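Local coordinates for NTF2-like nuclease/anti-CRISPR (Clostridia bacterium, PDB 7JTA), which is a phage-associated anti-CRISPR, AcrIIA22, that relieves torsion in target plasmid DNA, probably as a nuclease, and impairs SpyCas9 activity, at residues 26-39 with 47-59. Residues are numbered along the deposited sequence; the frame is centred on the assembly and turned at random.
Sequences ILVDDGLRYRQLSV and DIIRIVPISTVLI. With NO3 (nitrate ion), chain C; NO3 (nitrate ion), chain E.
Arg35 and Val57 hydrogen-bond to each other in both directions, Arg35 N giving to Val57 O at 2.8 Å and Val57 N to Arg35 O at 3.1 Å, and Val39 and Val52 form a second such pair. Between them the register slips by one residue: Leu37 O takes hydrogen bonds from both Ile54 N (2.8 Å) and Ser55 N (3.2 Å), each in its carbonyl plane, while Leu37 N returns one to Ser55 O. At the chain's end, Ile59 N hydrogen-bonds to Arg33 O.

Tyr34, Gln36, Thr56 and Leu58 share one face. Leu58 CD1 lies over one face of the Tyr34 ring, 3.8 Å from the ring centroid and offset toward its rim, a CH-pi contact set up by a chi1 of -175° that turns CG away from the backbone N. The Tyr34 hydroxyl hydrogen-bonds to Pro53 O of the second subunit. The extended Gln36 chain brings NE2 into a hydrogen bond with Thr56 OG1 at 3.0 Å, in the amide plane and nearly straight at 170°.

On the face of Arg35, Leu37 and Val57, the Arg35 CB is met by CG2 of the terminal Ile59 at 3.9 Å, and the Arg35 guanidinium goes on to a salt bridge with Glu24.

Strands 32-42 and 48-58 thus make an antiparallel hairpin with a classic beta bulge at Leu37, Ile54 and Ser55. Strand 48-58 ends the four-stranded meander within the chain, but its residues Ser55 to Val57 pair with the second subunit, carrying the sheet across the interface.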
ATOM      1  N   ILE A  26      -0.939   7.608 -10.991  1.00 62.40           N
ATOM      2  CA  ILE A  26      -0.874   6.446 -11.865  1.00 59.24           C
ATOM      3  C   ILE A  26       0.365   6.604 -12.729  1.00 61.31           C
ATOM      4  O   ILE A  26       0.459   7.546 -13.521  1.00 66.71           O
ATOM      5  CB  ILE A  26      -2.135   6.314 -12.729  1.00 65.85           C
ATOM      6  CG1 ILE A  26      -3.376   6.198 -11.845  1.00 65.76           C
ATOM      7  CG2 ILE A  26      -2.016   5.100 -13.629  1.00 60.70           C
ATOM      8  CD1 ILE A  26      -3.286   5.120 -10.793  1.00 64.78           C
ATOM      9  N   LEU A  27       1.323   5.698 -12.563  1.00 71.89           N
ATOM     10  CA  LEU A  27       2.568   5.726 -13.316  1.00 72.04           C
ATOM     11  C   LEU A  27       2.550   4.662 -14.402  1.00 69.58           C
ATOM     12  O   LEU A  27       1.993   3.576 -14.215  1.00 76.82           O
ATOM     13  CB  LEU A  27       3.762   5.500 -12.387  1.00 64.92           C
ATOM     14  CG  LEU A  27       3.790   6.367 -11.128  1.00 69.00           C
ATOM     15  CD1 LEU A  27       5.075   6.146 -10.351  1.00 60.79           C
ATOM     16  CD2 LEU A  27       3.616   7.837 -11.475  1.00 72.18           C
ATOM     17  N   VAL A  28       3.150   4.981 -15.543  1.00 70.32           N
ATOM     18  CA  VAL A  28       3.342   4.025 -16.626  1.00 88.00           C
ATOM     19  C   VAL A  28       4.819   4.013 -16.985  1.00 85.90           C
ATOM     20  O   VAL A  28       5.373   5.045 -17.381  1.00 83.33           O
ATOM     21  CB  VAL A  28       2.489   4.355 -17.860  1.00 81.58           C
ATOM     22  CG1 VAL A  28       2.851   3.424 -19.002  1.00 87.67           C
ATOM     23  CG2 VAL A  28       1.015   4.227 -17.530  1.00 80.18           C
ATOM     24  N   ASP A  29       5.456   2.854 -16.833  1.00 97.57           N
ATOM     25  CA  ASP A  29       6.861   2.682 -17.171  1.00111.45           C
ATOM     26  C   ASP A  29       7.022   1.371 -17.921  1.00103.20           C
ATOM     27  O   ASP A  29       6.526   0.335 -17.469  1.00102.33           O
ATOM     28  CB  ASP A  29       7.751   2.689 -15.924  1.00 99.01           C
ATOM     29  CG  ASP A  29       9.227   2.783 -16.267  1.00123.53           C
ATOM     30  OD1 ASP A  29      10.039   3.015 -15.347  1.00133.56           O
ATOM     31  OD2 ASP A  29       9.570   2.669 -17.464  1.00129.08           O
ATOM     32  N   ASP A  30       7.706   1.423 -19.062  1.00108.22           N
ATOM     33  CA  ASP A  30       7.972   0.234 -19.871  1.00107.16           C
ATOM     34  C   ASP A  30       6.694  -0.568 -20.124  1.00100.09           C
ATOM     35  O   ASP A  30       6.694  -1.800 -20.106  1.00100.41           O
ATOM     36  CB  ASP A  30       9.048  -0.638 -19.218  1.00 89.05           C
ATOM     37  N   GLY A  31       5.589   0.140 -20.361  1.00 96.75           N
ATOM     38  CA  GLY A  31       4.344  -0.498 -20.733  1.00 76.66           C
ATOM     39  C   GLY A  31       3.515  -1.036 -19.586  1.00 90.19           C
ATOM     40  O   GLY A  31       2.473  -1.657 -19.835  1.00 86.31           O
ATOM     41  N   LEU A  32       3.927  -0.819 -18.344  1.00 90.74           N
ATOM     42  CA  LEU A  32       3.191  -1.308 -17.190  1.00 84.63           C
ATOM     43  C   LEU A  32       2.625  -0.141 -16.394  1.00 80.64           C
ATOM     44  O   LEU A  32       3.180   0.962 -16.395  1.00 79.29           O
ATOM     45  CB  LEU A  32       4.088  -2.179 -16.308  1.00 85.70           C
ATOM     46  CG  LEU A  32       4.590  -3.428 -17.037  1.00 89.37           C
ATOM     47  CD1 LEU A  32       5.579  -4.222 -16.196  1.00 84.97           C
ATOM     48  CD2 LEU A  32       3.409  -4.297 -17.449  1.00 79.28           C
ATOM     49  N   ARG A  33       1.506  -0.393 -15.721  1.00 75.60           N
ATOM     50  CA  ARG A  33       0.769   0.631 -14.994  1.00 73.28           C
ATOM     51  C   ARG A  33       0.912   0.408 -13.492  1.00 69.58           C
ATOM     52  O   ARG A  33       0.713  -0.709 -13.000  1.00 65.50           O
ATOM     53  CB  ARG A  33      -0.702   0.599 -15.418  1.00 76.80           C
ATOM     54  CG  ARG A  33      -1.618   1.564 -14.700  1.00 98.71           C
ATOM     55  CD  ARG A  33      -3.011   1.525 -15.319  1.00 96.35           C
ATOM     56  NE  ARG A  33      -3.176   2.516 -16.379  1.00 98.27           N
ATOM     57  CZ  ARG A  33      -2.775   2.354 -17.636  1.00113.09           C
ATOM     58  NH1 ARG A  33      -2.175   1.232 -18.009  1.00122.08           N
ATOM     59  NH2 ARG A  33      -2.976   3.319 -18.524  1.00113.88           N
ATOM     60  N   TYR A  34       1.239   1.476 -12.764  1.00 65.28           N
ATOM     61  CA  TYR A  34       1.445   1.405 -11.325  1.00 65.43           C
ATOM     62  C   TYR A  34       0.606   2.457 -10.610  1.00 63.37           C
ATOM     63  O   TYR A  34       0.355   3.542 -11.141  1.00 62.78           O
ATOM     64  CB  TYR A  34       2.927   1.600 -10.967  1.00 61.11           C
ATOM     65  CG  TYR A  34       3.828   0.503 -11.480  1.00 74.96           C
ATOM     66  CD1 TYR A  34       4.464   0.617 -12.711  1.00 68.59           C
ATOM     67  CD2 TYR A  34       4.040  -0.650 -10.735  1.00 70.49           C
ATOM     68  CE1 TYR A  34       5.287  -0.387 -13.183  1.00 72.97           C
ATOM     69  CE2 TYR A  34       4.861  -1.659 -11.199  1.00 70.96           C
ATOM     70  CZ  TYR A  34       5.482  -1.524 -12.422  1.00 75.60           C
ATOM     71  OH  TYR A  34       6.300  -2.531 -12.880  1.00 74.39           O
ATOM     72  N   ARG A  35       0.190   2.130  -9.388  1.00 58.65           N
ATOM     73  CA  ARG A  35      -0.507   3.063  -8.511  1.00 54.54           C
ATOM     74  C   ARG A  35       0.405   3.411  -7.341  1.00 53.62           C
ATOM     75  O   ARG A  35       0.750   2.537  -6.540  1.00 58.51           O
ATOM     76  CB  ARG A  35      -1.825   2.477  -8.007  1.00 54.49           C
ATOM     77  CG  ARG A  35      -2.572   3.409  -7.067  1.00 52.18           C
ATOM     78  CD  ARG A  35      -3.919   2.837  -6.674  1.00 60.63           C
ATOM     79  NE  ARG A  35      -4.813   3.863  -6.147  1.00 72.52           N
ATOM     80  CZ  ARG A  35      -5.215   3.927  -4.880  1.00 70.94           C
ATOM     81  NH1 ARG A  35      -4.804   3.021  -4.003  1.00 76.71           N
ATOM     82  NH2 ARG A  35      -6.030   4.898  -4.491  1.00 63.58           N
ATOM     83  N   GLN A  36       0.785   4.684  -7.250  1.00 51.64           N
ATOM     84  CA  GLN A  36       1.645   5.188  -6.188  1.00 51.36           C
ATOM     85  C   GLN A  36       0.847   6.051  -5.220  1.00 59.23           C
ATOM     86  O   GLN A  36       0.137   6.969  -5.641  1.00 65.08           O
ATOM     87  CB  GLN A  36       2.805   5.998  -6.764  1.00 55.88           C
ATOM     88  CG  GLN A  36       3.735   6.567  -5.702  1.00 56.61           C
ATOM     89  CD  GLN A  36       4.973   7.193  -6.303  1.00 66.68           C
ATOM     90  OE1 GLN A  36       5.034   8.405  -6.508  1.00 84.47           O
ATOM     91  NE2 GLN A  36       5.970   6.363  -6.594  1.00 71.15           N
ATOM     92  N   LEU A  37       0.968   5.754  -3.929  1.00 53.60           N
ATOM     93  CA  LEU A  37       0.389   6.564  -2.865  1.00 54.27           C
ATOM     94  C   LEU A  37       1.504   7.326  -2.164  1.00 54.94           C
ATOM     95  O   LEU A  37       2.494   6.725  -1.736  1.00 56.07           O
ATOM     96  CB  LEU A  37      -0.364   5.688  -1.865  1.00 48.63           C
ATOM     97  CG  LEU A  37      -1.577   4.965  -2.438  1.00 55.50           C
ATOM     98  CD1 LEU A  37      -2.127   3.982  -1.424  1.00 55.32           C
ATOM     99  CD2 LEU A  37      -2.640   5.968  -2.848  1.00 57.66           C
ATOM    100  N   SER A  38       1.344   8.643  -2.049  1.00 62.70           N
ATOM    101  CA  SER A  38       2.346   9.493  -1.425  1.00 60.10           C
ATOM    102  C   SER A  38       1.704  10.431  -0.410  1.00 59.36           C
ATOM    103  O   SER A  38       0.489  10.636  -0.397  1.00 56.52           O
ATOM    104  CB  SER A  38       3.105  10.317  -2.469  1.00 52.26           C
ATOM    105  OG  SER A  38       3.439   9.525  -3.594  1.00 78.43           O
ATOM    106  N   VAL A  39       2.551  11.007   0.438  1.00 60.52           N
ATOM    107  CA  VAL A  39       2.169  12.079   1.350  1.00 52.95           C
ATOM    108  C   VAL A  39       2.919  13.332   0.927  1.00 52.03           C
ATOM    109  O   VAL A  39       4.152  13.323   0.835  1.00 62.21           O
ATOM    110  CB  VAL A  39       2.480  11.731   2.811  1.00 50.82           C
ATOM    111  CG1 VAL A  39       2.241  12.935   3.686  1.00 55.69           C
ATOM    112  CG2 VAL A  39       1.617  10.580   3.264  1.00 70.30           C
ATOM    113  N   ASP A  47       1.308  25.309  -0.302  1.00 91.06           N
ATOM    114  CA  ASP A  47       2.013  24.644  -1.387  1.00 90.29           C
ATOM    115  C   ASP A  47       2.709  23.383  -0.884  1.00 87.84           C
ATOM    116  O   ASP A  47       3.026  23.243   0.300  1.00 85.13           O
ATOM    117  CB  ASP A  47       3.044  25.582  -2.013  1.00101.90           C
ATOM    118  CG  ASP A  47       2.464  26.937  -2.354  1.00111.26           C
ATOM    119  OD1 ASP A  47       1.352  26.987  -2.924  1.00106.01           O
ATOM    120  OD2 ASP A  47       3.121  27.953  -2.043  1.00116.32           O
ATOM    121  N   ILE A  48       2.954  22.461  -1.808  1.00 70.83           N
ATOM    122  CA  ILE A  48       3.628  21.210  -1.486  1.00 74.78           C
ATOM    123  C   ILE A  48       5.129  21.421  -1.616  1.00 73.44           C
ATOM    124  O   ILE A  48       5.627  21.790  -2.686  1.00 70.95           O
ATOM    125  CB  ILE A  48       3.142  20.071  -2.395  1.00 69.11           C
ATOM    126  CG1 ILE A  48       1.724  19.653  -2.001  1.00 65.31           C
ATOM    127  CG2 ILE A  48       4.100  18.885  -2.336  1.00 61.09           C
ATOM    128  CD1 ILE A  48       1.064  18.701  -2.982  1.00 62.48           C
ATOM    129  N   ILE A  49       5.849  21.184  -0.526  1.00 68.74           N
ATOM    130  CA  ILE A  49       7.289  21.398  -0.483  1.00 75.24           C
ATOM    131  C   ILE A  49       8.069  20.091  -0.508  1.00 82.95           C
ATOM    132  O   ILE A  49       9.276  20.116  -0.794  1.00 88.28           O
ATOM    133  CB  ILE A  49       7.691  22.235   0.748  1.00 73.99           C
ATOM    134  CG1 ILE A  49       7.427  21.447   2.031  1.00 79.07           C
ATOM    135  CG2 ILE A  49       6.927  23.547   0.770  1.00 75.60           C
ATOM    136  CD1 ILE A  49       7.566  22.266   3.297  1.00 77.39           C
ATOM    137  N   ARG A  50       7.431  18.962  -0.214  1.00 84.04           N
ATOM    138  CA  ARG A  50       8.107  17.675  -0.192  1.00 69.59           C
ATOM    139  C   ARG A  50       7.075  16.585  -0.424  1.00 69.00           C
ATOM    140  O   ARG A  50       5.982  16.629   0.144  1.00 74.37           O
ATOM    141  CB  ARG A  50       8.825  17.445   1.144  1.00 67.41           C
ATOM    142  CG  ARG A  50       9.613  16.146   1.209  1.00 62.41           C
ATOM    143  CD  ARG A  50      10.174  15.892   2.602  1.00 66.04           C
ATOM    144  NE  ARG A  50      11.021  14.702   2.627  1.00 91.65           N
ATOM    145  CZ  ARG A  50      11.421  14.081   3.733  1.00 92.37           C
ATOM    146  NH1 ARG A  50      11.049  14.526   4.927  1.00 86.28           N
ATOM    147  NH2 ARG A  50      12.190  13.004   3.646  1.00103.55           N
ATOM    148  N   ILE A  51       7.429  15.616  -1.262  1.00 69.74           N
ATOM    149  CA  ILE A  51       6.619  14.426  -1.499  1.00 58.84           C
ATOM    150  C   ILE A  51       7.339  13.241  -0.873  1.00 64.47           C
ATOM    151  O   ILE A  51       8.528  13.024  -1.135  1.00 71.46           O
ATOM    152  CB  ILE A  51       6.381  14.185  -3.001  1.00 64.40           C
ATOM    153  CG1 ILE A  51       5.686  15.385  -3.649  1.00 61.38           C
ATOM    154  CG2 ILE A  51       5.559  12.919  -3.218  1.00 67.57           C
ATOM    155  CD1 ILE A  51       4.187  15.396  -3.475  1.00 67.24           C
ATOM    156  N   VAL A  52       6.628  12.476  -0.059  1.00 64.86           N
ATOM    157  CA  VAL A  52       7.174  11.294   0.589  1.00 51.49           C
ATOM    158  C   VAL A  52       6.426  10.082   0.056  1.00 52.54           C
ATOM    159  O   VAL A  52       5.350   9.741   0.545  1.00 59.73           O
ATOM    160  CB  VAL A  52       7.057  11.386   2.120  1.00 54.74           C
ATOM    161  CG1 VAL A  52       7.497  10.081   2.764  1.00 49.94           C
ATOM    162  CG2 VAL A  52       7.872  12.556   2.640  1.00 65.37           C
ATOM    163  N   PRO A  53       6.980   9.388  -0.936  1.00 57.83           N
ATOM    164  CA  PRO A  53       6.303   8.199  -1.467  1.00 51.76           C
ATOM    165  C   PRO A  53       6.145   7.136  -0.392  1.00 50.93           C
ATOM    166  O   PRO A  53       7.055   6.882   0.399  1.00 58.34           O
ATOM    167  CB  PRO A  53       7.228   7.734  -2.597  1.00 55.23           C
ATOM    168  CG  PRO A  53       8.024   8.944  -2.957  1.00 54.69           C
ATOM    169  CD  PRO A  53       8.212   9.697  -1.678  1.00 41.87           C
ATOM    170  N   ILE A  54       4.964   6.529  -0.354  1.00 52.40           N
ATOM    171  CA  ILE A  54       4.630   5.537   0.652  1.00 52.53           C
ATOM    172  C   ILE A  54       4.584   4.134   0.064  1.00 55.75           C
ATOM    173  O   ILE A  54       5.091   3.190   0.673  1.00 59.09           O
ATOM    174  CB  ILE A  54       3.297   5.879   1.351  1.00 57.55           C
ATOM    175  CG1 ILE A  54       3.409   7.205   2.106  1.00 54.71           C
ATOM    176  CG2 ILE A  54       2.880   4.746   2.280  1.00 47.27           C
ATOM    177  CD1 ILE A  54       2.174   7.528   2.908  1.00 60.58           C
ATOM    178  N   SER A  55       3.989   3.976  -1.117  1.00 56.49           N
ATOM    179  CA  SER A  55       3.860   2.655  -1.709  1.00 54.08           C
ATOM    180  C   SER A  55       3.554   2.786  -3.193  1.00 51.45           C
ATOM    181  O   SER A  55       2.862   3.711  -3.620  1.00 61.09           O
ATOM    182  CB  SER A  55       2.770   1.840  -1.011  1.00 43.86           C
ATOM    183  OG  SER A  55       1.489   2.212  -1.478  1.00 75.12           O
ATOM    184  N   THR A  56       4.110   1.860  -3.968  1.00 54.80           N
ATOM    185  CA  THR A  56       3.806   1.712  -5.383  1.00 53.61           C
ATOM    186  C   THR A  56       3.474   0.251  -5.643  1.00 61.81           C
ATOM    187  O   THR A  56       4.107  -0.643  -5.077  1.00 70.51           O
ATOM    188  CB  THR A  56       4.968   2.153  -6.264  1.00 63.12           C
ATOM    189  OG1 THR A  56       5.388   3.470  -5.879  1.00 63.89           O
ATOM    190  CG2 THR A  56       4.541   2.170  -7.727  1.00 62.02           C
ATOM    191  N   VAL A  57       2.460   0.010  -6.468  1.00 63.76           N
ATOM    192  CA  VAL A  57       1.997  -1.345  -6.746  1.00 59.50           C
ATOM    193  C   VAL A  57       1.624  -1.451  -8.216  1.00 63.47           C
ATOM    194  O   VAL A  57       1.109  -0.496  -8.808  1.00 63.78           O
ATOM    195  CB  VAL A  57       0.799  -1.737  -5.857  1.00 54.77           C
ATOM    196  CG1 VAL A  57       0.401  -3.172  -6.119  1.00 71.58           C
ATOM    197  CG2 VAL A  57       1.146  -1.540  -4.394  1.00 72.25           C
ATOM    198  N   LEU A  58       1.892  -2.616  -8.799  1.00 64.57           N
ATOM    199  CA  LEU A  58       1.481  -2.894 -10.168  1.00 70.88           C
ATOM    200  C   LEU A  58      -0.032  -3.056 -10.241  1.00 69.59           C
ATOM    201  O   LEU A  58      -0.637  -3.723  -9.395  1.00 62.69           O
ATOM    202  CB  LEU A  58       2.174  -4.155 -10.679  1.00 69.44           C
ATOM    203  CG  LEU A  58       1.957  -4.533 -12.145  1.00 69.19           C
ATOM    204  CD1 LEU A  58       2.666  -3.562 -13.071  1.00 70.57           C
ATOM    205  CD2 LEU A  58       2.449  -5.942 -12.390  1.00 63.86           C
ATOM    206  N   ILE A  59      -0.645  -2.430 -11.240  1.00 71.33           N
ATOM    207  CA  ILE A  59      -2.076  -2.585 -11.474  1.00 73.87           C
ATOM    208  C   ILE A  59      -2.313  -3.002 -12.918  1.00 90.07           C
ATOM    209  O   ILE A  59      -3.431  -3.356 -13.292  1.00100.23           O
ATOM    210  CB  ILE A  59      -2.848  -1.295 -11.143  1.00 73.16           C
ATOM    211  CG1 ILE A  59      -2.330  -0.135 -11.996  1.00 69.88           C
ATOM    212  CG2 ILE A  59      -2.760  -0.982  -9.653  1.00 65.55           C
ATOM    213  CD1 ILE A  59      -2.997   1.183 -11.699  1.00 70.00           C
ATOM    214  OXT ILE A  59      -1.390  -2.996 -13.738  1.00 95.32           O
TER
HETATM  215  N   NO3 C 101      12.098  11.934   6.964  0.69 94.94           N
HETATM  216  O1  NO3 C 101      11.291  12.702   6.363  0.69 79.21           O
HETATM  217  O2  NO3 C 101      13.255  11.743   6.484  0.69 90.31           O
HETATM  218  O3  NO3 C 101      11.745  11.365   8.042  0.69 74.12           O
HETATM  219  N   NO3 E 103       4.335  11.733  -7.575  1.00119.65           N
HETATM  220  O1  NO3 E 103       4.082  11.243  -6.436  1.00107.70           O
HETATM  221  O2  NO3 E 103       4.026  12.932  -7.844  1.00 83.49           O
HETATM  222  O3  NO3 E 103       4.903  11.019  -8.451  1.00119.37           O